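Local atomic coordinates of alpha-1,2-mannosyltransferase (Ktr4), putative (Neosartorya fumigata, PDB entry 7BOP), a protein that belongs to a fungal family of GT-A-type glycosyltransferases and holds guanosine-5'-diphosphate and a manganese ion. Residues 374-377 and 378-382; 182-185 and 186-189; 42-46 and 47-51; 145-148 and 149-153. All coordinates share one frame; numbering follows the deposited sequence.

In the fold
All four contacts are local, each within one continuous stretch, and none touches another. Interaction 1 is the buried one: it starts the last helix, 376-382, where a carboxylate-guanidinium pair and an aromatic ring are enclosed by the protein. The other three lie at the surface. Interaction 4 is also helical, but it belongs to helix 144-157 and is mostly exposed, with a single buried phenylalanine. Interactions 2 and 3 occupy loops: the former is a beta turn just before strand 189-192, bridged by water and glycerol, the latter an irregular segment closed by a salt bridge. Interactions 3 and 4 are on opposite sides of the chain's centre, their centres about 49 Å apart.

Interaction 1. Residues 374-377 and 378-382; sequences DCRP and SYFKH
The first turn of the C-terminal helix 376-382 brings Arg-376 alongside Phe-380, one helical turn on. The CB of Arg-376 sits over one face of the phenyl ring, 4.0 Å from the ring centroid of Phe-380, in a CH-pi contact, and CD of the arginine follows the ring toward CZ. The backbone bond of the same two residues, from Phe-380 N to Arg-376 O, is short at 2.7 Å. A bend at chi3 (-51°) then turns the guanidinium of Arg-376 back to Asp-374, which it grips side-on: NE reaches OD1 of Asp-374 at 3.0 Å, and NH2 of Arg-376 reaches OD2 of Asp-374 at 2.8 Å. The same OD1 accepts Arg-376 N at 3.1 Å, from above the carboxylate plane, and so caps the helix start. Cys-375 fastens this end through its disulfide with Cys-277, while Ser-378 OG bonds to Asp-260. Arg-376 NH2 has a second acidic partner in Asp-36. With three N-H groups directed at the buried carboxylate of Asp-374, and a helix N-terminus beside it, its negative charge is probably well stabilised, and the guanidinium is held in a fixed rotation.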
# COMPACT_ATOMS: atom_id res chain seq x y z
N ASP A 374 -0.80 13.27 8.52
CA ASP A 374 -2.03 12.48 8.42
C ASP A 374 -2.98 13.16 7.44
O ASP A 374 -3.35 14.31 7.63
CB ASP A 374 -2.68 12.39 9.81
CG ASP A 374 -3.90 11.48 9.86
OD1 ASP A 374 -4.21 10.73 8.90
OD2 ASP A 374 -4.58 11.52 10.90
N CYS A 375 -3.37 12.45 6.38
CA CYS A 375 -4.31 13.02 5.41
C CYS A 375 -5.74 12.47 5.54
O CYS A 375 -6.62 12.86 4.79
CB CYS A 375 -3.80 12.84 3.99
SG CYS A 375 -4.81 13.72 2.77
N ARG A 376 -5.99 11.62 6.53
CA ARG A 376 -7.34 11.07 6.72
C ARG A 376 -8.46 12.12 6.84
O ARG A 376 -9.54 11.88 6.33
CB ARG A 376 -7.39 10.11 7.90
CG ARG A 376 -6.69 8.77 7.64
CD ARG A 376 -6.63 7.89 8.88
NE ARG A 376 -6.09 8.66 9.99
CZ ARG A 376 -6.40 8.51 11.28
NH1 ARG A 376 -7.23 7.54 11.70
NH2 ARG A 376 -5.86 9.35 12.16
N PRO A 377 -8.21 13.27 7.51
CA PRO A 377 -9.32 14.24 7.58
C PRO A 377 -9.83 14.67 6.20
O PRO A 377 -11.05 14.86 6.03
CB PRO A 377 -8.71 15.41 8.36
CG PRO A 377 -7.65 14.80 9.19
CD PRO A 377 -7.05 13.75 8.29
N SER A 378 -8.93 14.78 5.23
CA SER A 378 -9.34 15.04 3.85
C SER A 378 -10.01 13.82 3.21
O SER A 378 -11.06 13.94 2.57
CB SER A 378 -8.15 15.47 3.01
OG SER A 378 -8.52 15.60 1.66
N TYR A 379 -9.40 12.65 3.38
CA TYR A 379 -9.97 11.43 2.78
C TYR A 379 -11.37 11.10 3.33
O TYR A 379 -12.28 10.76 2.57
CB TYR A 379 -9.04 10.23 2.97
CG TYR A 379 -9.52 9.02 2.20
CD1 TYR A 379 -9.38 8.97 0.82
CD2 TYR A 379 -10.15 7.95 2.83
CE1 TYR A 379 -9.82 7.89 0.09
CE2 TYR A 379 -10.59 6.84 2.10
CZ TYR A 379 -10.43 6.82 0.73
OH TYR A 379 -10.86 5.75 -0.02
N PHE A 380 -11.54 11.25 4.64
CA PHE A 380 -12.82 10.98 5.28
C PHE A 380 -13.90 11.99 4.89
O PHE A 380 -15.06 11.62 4.76
CB PHE A 380 -12.66 10.94 6.81
CG PHE A 380 -11.84 9.78 7.32
CD1 PHE A 380 -11.52 8.66 6.52
CD2 PHE A 380 -11.40 9.78 8.64
CE1 PHE A 380 -10.78 7.61 7.03
CE2 PHE A 380 -10.66 8.73 9.15
CZ PHE A 380 -10.35 7.64 8.35
N LYS A 381 -13.51 13.25 4.66
CA LYS A 381 -14.45 14.26 4.17
C LYS A 381 -14.86 14.00 2.72
O LYS A 381 -16.05 14.01 2.40
CB LYS A 381 -13.84 15.67 4.30
CG LYS A 381 -14.68 16.78 3.69
CD LYS A 381 -14.08 18.14 4.01
CE LYS A 381 -14.79 19.25 3.26
NZ LYS A 381 -14.23 20.57 3.65
N HIS A 382 -13.87 13.78 1.86
CA HIS A 382 -14.12 13.71 0.41
C HIS A 382 -14.56 12.35 -0.10
O HIS A 382 -15.18 12.26 -1.16
CB HIS A 382 -12.89 14.17 -0.35
CG HIS A 382 -12.61 15.62 -0.17
ND1 HIS A 382 -13.42 16.60 -0.71
CD2 HIS A 382 -11.66 16.27 0.54
CE1 HIS A 382 -12.97 17.79 -0.36
NE2 HIS A 382 -11.90 17.62 0.41

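Interaction 2. Residues 182-185 and 186-189; sequences PALK and NYKY. With GOL (glycerol), chain M.
Leu-184 and Tyr-187 are the two ends of a type I beta turn that reverses the chain just before strand 189-192, joined by a hydrogen bond from Tyr-187 N to Leu-184 O of 3.0 Å. The packed side of the turn faces the main sheet. There the buried Leu-184 side chain rests on Ile-72, Ile-103 and Phe-105, and its CD2 comes to 4.3 Å from CD1 of Tyr-187. CG of Tyr-187 stands beside its own backbone N (chi1 -70°), which swings the ring back along the preceding residues until CE1 lies 3.5 Å from Ala-183 O; this carbonyl approaches the ring obliquely. Arg-292 ties the turn from outside, giving one hydrogen bond to Leu-184 O and another to Tyr-187 O.

The opposite character appears at the middle of the turn, where Lys-185 and Asn-186 are exposed, the lysine with its extended chain leading away. Small molecules do the bridging on the solvent side. A water donates to Ala-183 O and accepts from Asn-186 N, each at 2.9 Å. A glycerol, probably from the crystallisation liquor and also bonded to Glu-129, links Ala-183 to the tyrosine: its O2 donates to Ala-183 O at 2.7 Å, and its O3 is hydrogen-bonded to Tyr-187 OH, again at 2.7 Å.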
# COMPACT_ATOMS: atom_id res chain seq x y z
N PRO A 182 4.63 -14.06 -13.24
CA PRO A 182 3.98 -15.37 -13.50
C PRO A 182 3.45 -16.12 -12.27
O PRO A 182 2.38 -16.70 -12.31
CB PRO A 182 5.11 -16.18 -14.18
CG PRO A 182 5.94 -15.15 -14.86
CD PRO A 182 5.91 -13.93 -13.96
N ALA A 183 4.23 -16.12 -11.20
CA ALA A 183 3.82 -16.64 -9.89
C ALA A 183 2.43 -16.22 -9.38
O ALA A 183 1.80 -16.99 -8.64
CB ALA A 183 4.87 -16.32 -8.84
N LEU A 184 1.97 -15.03 -9.77
CA LEU A 184 0.66 -14.54 -9.35
C LEU A 184 -0.46 -14.72 -10.37
O LEU A 184 -1.58 -14.28 -10.13
CB LEU A 184 0.76 -13.06 -8.95
CG LEU A 184 1.66 -12.75 -7.75
CD1 LEU A 184 1.60 -11.26 -7.44
CD2 LEU A 184 1.25 -13.56 -6.53
N LYS A 185 -0.18 -15.38 -11.49
CA LYS A 185 -1.15 -15.49 -12.59
C LYS A 185 -2.50 -16.07 -12.15
O LYS A 185 -3.55 -15.58 -12.57
CB LYS A 185 -0.57 -16.34 -13.73
CG LYS A 185 -1.39 -16.28 -15.01
CD LYS A 185 -0.97 -17.37 -15.98
CE LYS A 185 -1.87 -17.40 -17.21
NZ LYS A 185 -1.93 -18.77 -17.80
N ASN A 186 -2.49 -17.10 -11.32
CA ASN A 186 -3.75 -17.72 -10.87
C ASN A 186 -4.33 -17.14 -9.57
O ASN A 186 -5.31 -17.66 -9.05
CB ASN A 186 -3.56 -19.24 -10.75
CG ASN A 186 -3.18 -19.87 -12.09
OD1 ASN A 186 -3.71 -19.51 -13.14
ND2 ASN A 186 -2.24 -20.81 -12.05
N TYR A 187 -3.76 -16.04 -9.09
CA TYR A 187 -4.24 -15.35 -7.89
C TYR A 187 -5.04 -14.12 -8.28
O TYR A 187 -4.75 -13.49 -9.29
CB TYR A 187 -3.05 -14.95 -7.03
CG TYR A 187 -2.38 -16.13 -6.38
CD1 TYR A 187 -1.40 -16.86 -7.05
CD2 TYR A 187 -2.76 -16.54 -5.11
CE1 TYR A 187 -0.79 -17.96 -6.45
CE2 TYR A 187 -2.16 -17.64 -4.50
CZ TYR A 187 -1.19 -18.34 -5.18
OH TYR A 187 -0.61 -19.42 -4.55
N LYS A 188 -6.05 -13.80 -7.48
CA LYS A 188 -6.85 -12.60 -7.64
C LYS A 188 -6.57 -11.54 -6.55
O LYS A 188 -6.68 -10.36 -6.84
CB LYS A 188 -8.33 -12.95 -7.66
CG LYS A 188 -9.26 -11.77 -7.92
CD LYS A 188 -10.69 -12.23 -8.17
CE LYS A 188 -11.64 -11.06 -8.37
NZ LYS A 188 -11.24 -10.23 -9.53
N TYR A 189 -6.26 -11.96 -5.32
CA TYR A 189 -6.03 -11.01 -4.22
C TYR A 189 -4.66 -11.16 -3.62
O TYR A 189 -4.08 -12.24 -3.61
CB TYR A 189 -7.10 -11.16 -3.12
CG TYR A 189 -8.50 -10.91 -3.64
CD1 TYR A 189 -9.03 -9.62 -3.69
CD2 TYR A 189 -9.28 -11.96 -4.11
CE1 TYR A 189 -10.31 -9.38 -4.18
CE2 TYR A 189 -10.56 -11.73 -4.61
CZ TYR A 189 -11.07 -10.45 -4.64
OH TYR A 189 -12.33 -10.23 -5.14
C1 GOL M . 4.46 -19.48 -6.75
O1 GOL M . 5.02 -19.74 -8.04
C2 GOL M . 2.94 -19.48 -6.78
O2 GOL M . 2.46 -19.54 -8.13
C3 GOL M . 2.39 -20.67 -6.00
O3 GOL M . 0.98 -20.78 -6.20
O HOH W 1 -0.26 -18.37 -10.05

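Interaction 3. Residues 42-46 and 47-51; sequences TGEPE and GHLWR
Glu-44 and Arg-51 approach from opposite directions and meet in a two-pronged, end-on salt bridge. NH1 of Arg-51 bonds to OE2 of Glu-44 at 2.7 Å, and NH2 of Arg-51 to OE1 of Glu-44 at 2.8 Å. The Arg-51 chain is bent at chi2 (-69°) on its way to Glu-44. Both bonds are nearly straight and both acceptors lie in the guanidinium plane, reached on the syn side of each oxygen; the two flat groups are twisted by 27° from one another. Leu-49 lies against one side of this bridge. Its CB is over the centre of one face of the Arg-51 guanidinium, and its CD1 comes to 3.8 Å from CB of Glu-44 and 3.7 Å from Pro-45 O. The other methyl, CD2 of Leu-49, meets CG of Pro-45 at 4.2 Å, the two side chains crossing at about a right angle.

Further along the bend, a water donates to Pro-45 O at 2.8 Å and to Gly-47 O at 2.6 Å, linking the two limbs. The chain bends back over Pro-45 to Leu-49, with Gly-47 in the bend at a positive phi of 90°. Outside the segments, Phe-210 of helix 207-213 touches both Pro-45 and Leu-49, Arg-214 NH2 bonds to the carbonyls of Glu-46 and His-48, and Asp-204 O takes a further bond from Arg-51 NH1. Arg-51 O is held by Asn-55, a residue of a sodium site. The whole is an irregular surface loop in the long connection between strand 30-31 and strand 69-74, shaped by a salt bridge, a small apolar cluster and a bridging water.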
# COMPACT_ATOMS: atom_id res chain seq x y z
N THR A 42 -14.06 -0.16 18.24
CA THR A 42 -13.79 -0.58 16.88
C THR A 42 -14.00 -2.09 16.84
O THR A 42 -13.36 -2.82 17.59
CB THR A 42 -12.36 -0.19 16.44
OG1 THR A 42 -12.21 1.23 16.55
CG2 THR A 42 -12.10 -0.60 14.98
N GLY A 43 -14.93 -2.52 15.99
CA GLY A 43 -15.26 -3.93 15.84
C GLY A 43 -15.09 -4.38 14.41
O GLY A 43 -14.36 -3.77 13.62
N GLU A 44 -15.78 -5.46 14.08
CA GLU A 44 -15.65 -6.10 12.78
C GLU A 44 -16.58 -5.45 11.78
O GLU A 44 -17.57 -4.85 12.17
CB GLU A 44 -15.99 -7.59 12.89
CG GLU A 44 -15.01 -8.32 13.78
CD GLU A 44 -15.39 -9.77 14.02
OE1 GLU A 44 -16.59 -10.08 14.18
OE2 GLU A 44 -14.47 -10.61 14.05
N PRO A 45 -16.30 -5.61 10.49
CA PRO A 45 -17.25 -5.11 9.50
C PRO A 45 -18.58 -5.86 9.55
O PRO A 45 -18.67 -6.94 10.14
CB PRO A 45 -16.55 -5.33 8.16
CG PRO A 45 -15.41 -6.26 8.43
CD PRO A 45 -15.06 -6.14 9.87
N GLU A 46 -19.61 -5.28 8.94
CA GLU A 46 -20.94 -5.89 8.92
C GLU A 46 -21.01 -6.95 7.83
O GLU A 46 -20.15 -7.01 6.96
CB GLU A 46 -22.02 -4.83 8.72
CG GLU A 46 -22.06 -3.79 9.83
CD GLU A 46 -23.38 -3.03 9.90
OE1 GLU A 46 -24.09 -2.94 8.87
OE2 GLU A 46 -23.70 -2.51 11.00
N GLY A 47 -22.07 -7.75 7.88
CA GLY A 47 -22.32 -8.79 6.89
C GLY A 47 -21.67 -10.11 7.29
O GLY A 47 -21.14 -10.26 8.40
N HIS A 48 -21.74 -11.07 6.38
CA HIS A 48 -21.22 -12.40 6.65
C HIS A 48 -19.68 -12.38 6.66
O HIS A 48 -19.05 -11.75 5.80
CB HIS A 48 -21.73 -13.40 5.60
CG HIS A 48 -21.14 -14.76 5.74
ND1 HIS A 48 -21.51 -15.62 6.75
CD2 HIS A 48 -20.18 -15.39 5.03
CE1 HIS A 48 -20.82 -16.74 6.64
NE2 HIS A 48 -20.00 -16.63 5.61
N LEU A 49 -19.09 -13.03 7.66
CA LEU A 49 -17.64 -13.14 7.78
C LEU A 49 -17.27 -14.62 7.84
O LEU A 49 -17.95 -15.40 8.51
CB LEU A 49 -17.14 -12.41 9.03
CG LEU A 49 -17.42 -10.90 9.07
CD1 LEU A 49 -17.06 -10.31 10.43
CD2 LEU A 49 -16.70 -10.18 7.95
N TRP A 50 -16.20 -14.99 7.16
CA TRP A 50 -15.70 -16.36 7.16
C TRP A 50 -14.77 -16.56 8.34
O TRP A 50 -13.74 -15.88 8.44
CB TRP A 50 -15.00 -16.65 5.83
CG TRP A 50 -15.96 -16.64 4.70
CD1 TRP A 50 -16.29 -15.58 3.91
CD2 TRP A 50 -16.76 -17.74 4.26
NE1 TRP A 50 -17.24 -15.96 2.98
CE2 TRP A 50 -17.54 -17.28 3.18
CE3 TRP A 50 -16.88 -19.07 4.68
CZ2 TRP A 50 -18.45 -18.11 2.50
CZ3 TRP A 50 -17.78 -19.91 4.00
CH2 TRP A 50 -18.55 -19.42 2.93
N ARG A 51 -15.15 -17.47 9.24
CA ARG A 51 -14.42 -17.77 10.48
C ARG A 51 -13.56 -19.02 10.38
O ARG A 51 -13.94 -19.98 9.70
CB ARG A 51 -15.39 -18.01 11.64
CG ARG A 51 -16.47 -16.96 11.84
CD ARG A 51 -15.85 -15.68 12.32
NE ARG A 51 -16.85 -14.67 12.65
CZ ARG A 51 -16.55 -13.44 13.07
NH1 ARG A 51 -15.27 -13.08 13.20
NH2 ARG A 51 -17.52 -12.58 13.36
O HOH W 2 -20.41 -9.07 10.65

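Interaction 4. Residues 145-148 and 149-153; sequences ELFR and ESAAI
Phe-147 and Ser-150 share a water on helix 144-157: it donates to Phe-147 O at 2.9 Å and accepts from Ser-150 OG at 2.7 Å. The hydroxyl is turned to the backbone by a chi1 of 53°, which sets OG between its own N and carbonyl carbon, close to the carbonyls of the preceding turn. Phe-147 O therefore serves two donors, because it also accepts Ala-151 N at 2.9 Å in the regular helical pattern. That pattern runs on through the segment, with Ser-150 N bonded to Leu-146 O at 3.1 Å and equivalent bonds made by Glu-149 N and Ala-152 N.

Side-chain packing is light by comparison. A chi1 of 164° places CG of Phe-147 beside its carbonyl carbon and leans the ring toward the next turn, where CB of Ala-151 lies over one face, displaced toward the rim, with CZ of Phe-147 4.2 Å away. On the exposed side, CG of Glu-149 lies 3.3 Å from Glu-145 O, and the carboxylate beyond it brings OE2 to 4.2 Å from CD2 of Leu-146. OE1 of Glu-149 and OE1 of Glu-145 are 4.9 Å apart, near enough for a mild repulsion if both are charged.

Through Phe-147, the one buried residue here, the helix packs on its neighbours. Its ring meets His-168 of helix 165-177 edge-to-face and touches Phe-310 of helix 308-311, while Leu-146 packs on Tyr-311 of that same short helix.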
# COMPACT_ATOMS: atom_id res chain seq x y z
N GLU A 145 22.21 8.97 -17.70
CA GLU A 145 22.84 10.25 -17.33
C GLU A 145 21.83 11.28 -16.81
O GLU A 145 22.10 11.99 -15.85
CB GLU A 145 23.65 10.87 -18.48
CG GLU A 145 25.14 10.60 -18.37
CD GLU A 145 25.93 11.12 -19.56
OE1 GLU A 145 25.69 12.26 -20.01
OE2 GLU A 145 26.82 10.37 -20.04
N LEU A 146 20.67 11.35 -17.47
CA LEU A 146 19.56 12.18 -16.98
C LEU A 146 19.07 11.70 -15.61
O LEU A 146 18.79 12.52 -14.73
CB LEU A 146 18.39 12.19 -17.97
CG LEU A 146 18.59 12.88 -19.32
CD1 LEU A 146 17.30 12.78 -20.12
CD2 LEU A 146 19.00 14.33 -19.16
N PHE A 147 18.95 10.38 -15.45
CA PHE A 147 18.64 9.81 -14.13
C PHE A 147 19.61 10.31 -13.05
O PHE A 147 19.18 10.77 -11.99
CB PHE A 147 18.61 8.27 -14.14
CG PHE A 147 18.68 7.68 -12.77
CD1 PHE A 147 17.55 7.69 -11.96
CD2 PHE A 147 19.88 7.21 -12.24
CE1 PHE A 147 17.60 7.20 -10.67
CE2 PHE A 147 19.94 6.73 -10.94
CZ PHE A 147 18.79 6.72 -10.15
N ARG A 148 20.91 10.20 -13.31
CA ARG A 148 21.93 10.54 -12.32
C ARG A 148 21.92 12.03 -11.97
O ARG A 148 22.10 12.39 -10.81
CB ARG A 148 23.33 10.10 -12.76
CG ARG A 148 23.57 8.60 -12.60
CD ARG A 148 25.02 8.22 -12.83
NE ARG A 148 25.38 8.27 -14.26
CZ ARG A 148 25.21 7.27 -15.14
NH1 ARG A 148 25.57 7.47 -16.40
NH2 ARG A 148 24.70 6.09 -14.79
N GLU A 149 21.68 12.88 -12.96
CA GLU A 149 21.60 14.32 -12.73
C GLU A 149 20.42 14.72 -11.83
O GLU A 149 20.59 15.48 -10.89
CB GLU A 149 21.53 15.07 -14.06
CG GLU A 149 22.85 15.01 -14.83
CD GLU A 149 22.76 15.63 -16.22
OE1 GLU A 149 23.78 15.59 -16.94
OE2 GLU A 149 21.69 16.17 -16.59
N SER A 150 19.23 14.20 -12.13
CA SER A 150 18.07 14.51 -11.30
C SER A 150 18.17 13.86 -9.89
O SER A 150 17.73 14.44 -8.90
CB SER A 150 16.76 14.15 -12.03
OG SER A 150 16.78 12.81 -12.47
N ALA A 151 18.79 12.68 -9.82
CA ALA A 151 19.02 12.00 -8.54
C ALA A 151 19.94 12.82 -7.63
O ALA A 151 19.70 12.90 -6.42
CB ALA A 151 19.60 10.60 -8.77
N ALA A 152 20.98 13.41 -8.19
CA ALA A 152 21.87 14.29 -7.43
C ALA A 152 21.12 15.50 -6.86
O ALA A 152 21.36 15.90 -5.72
CB ALA A 152 23.06 14.75 -8.27
N ILE A 153 20.19 16.07 -7.62
CA ILE A 153 19.40 17.20 -7.13
C ILE A 153 18.45 16.76 -6.00
O ILE A 153 18.38 17.43 -4.98
CB ILE A 153 18.64 17.92 -8.27
CG1 ILE A 153 19.66 18.56 -9.23
CG2 ILE A 153 17.72 18.99 -7.70
CD1 ILE A 153 19.07 19.00 -10.56
O HOH W 3 16.60 10.74 -10.67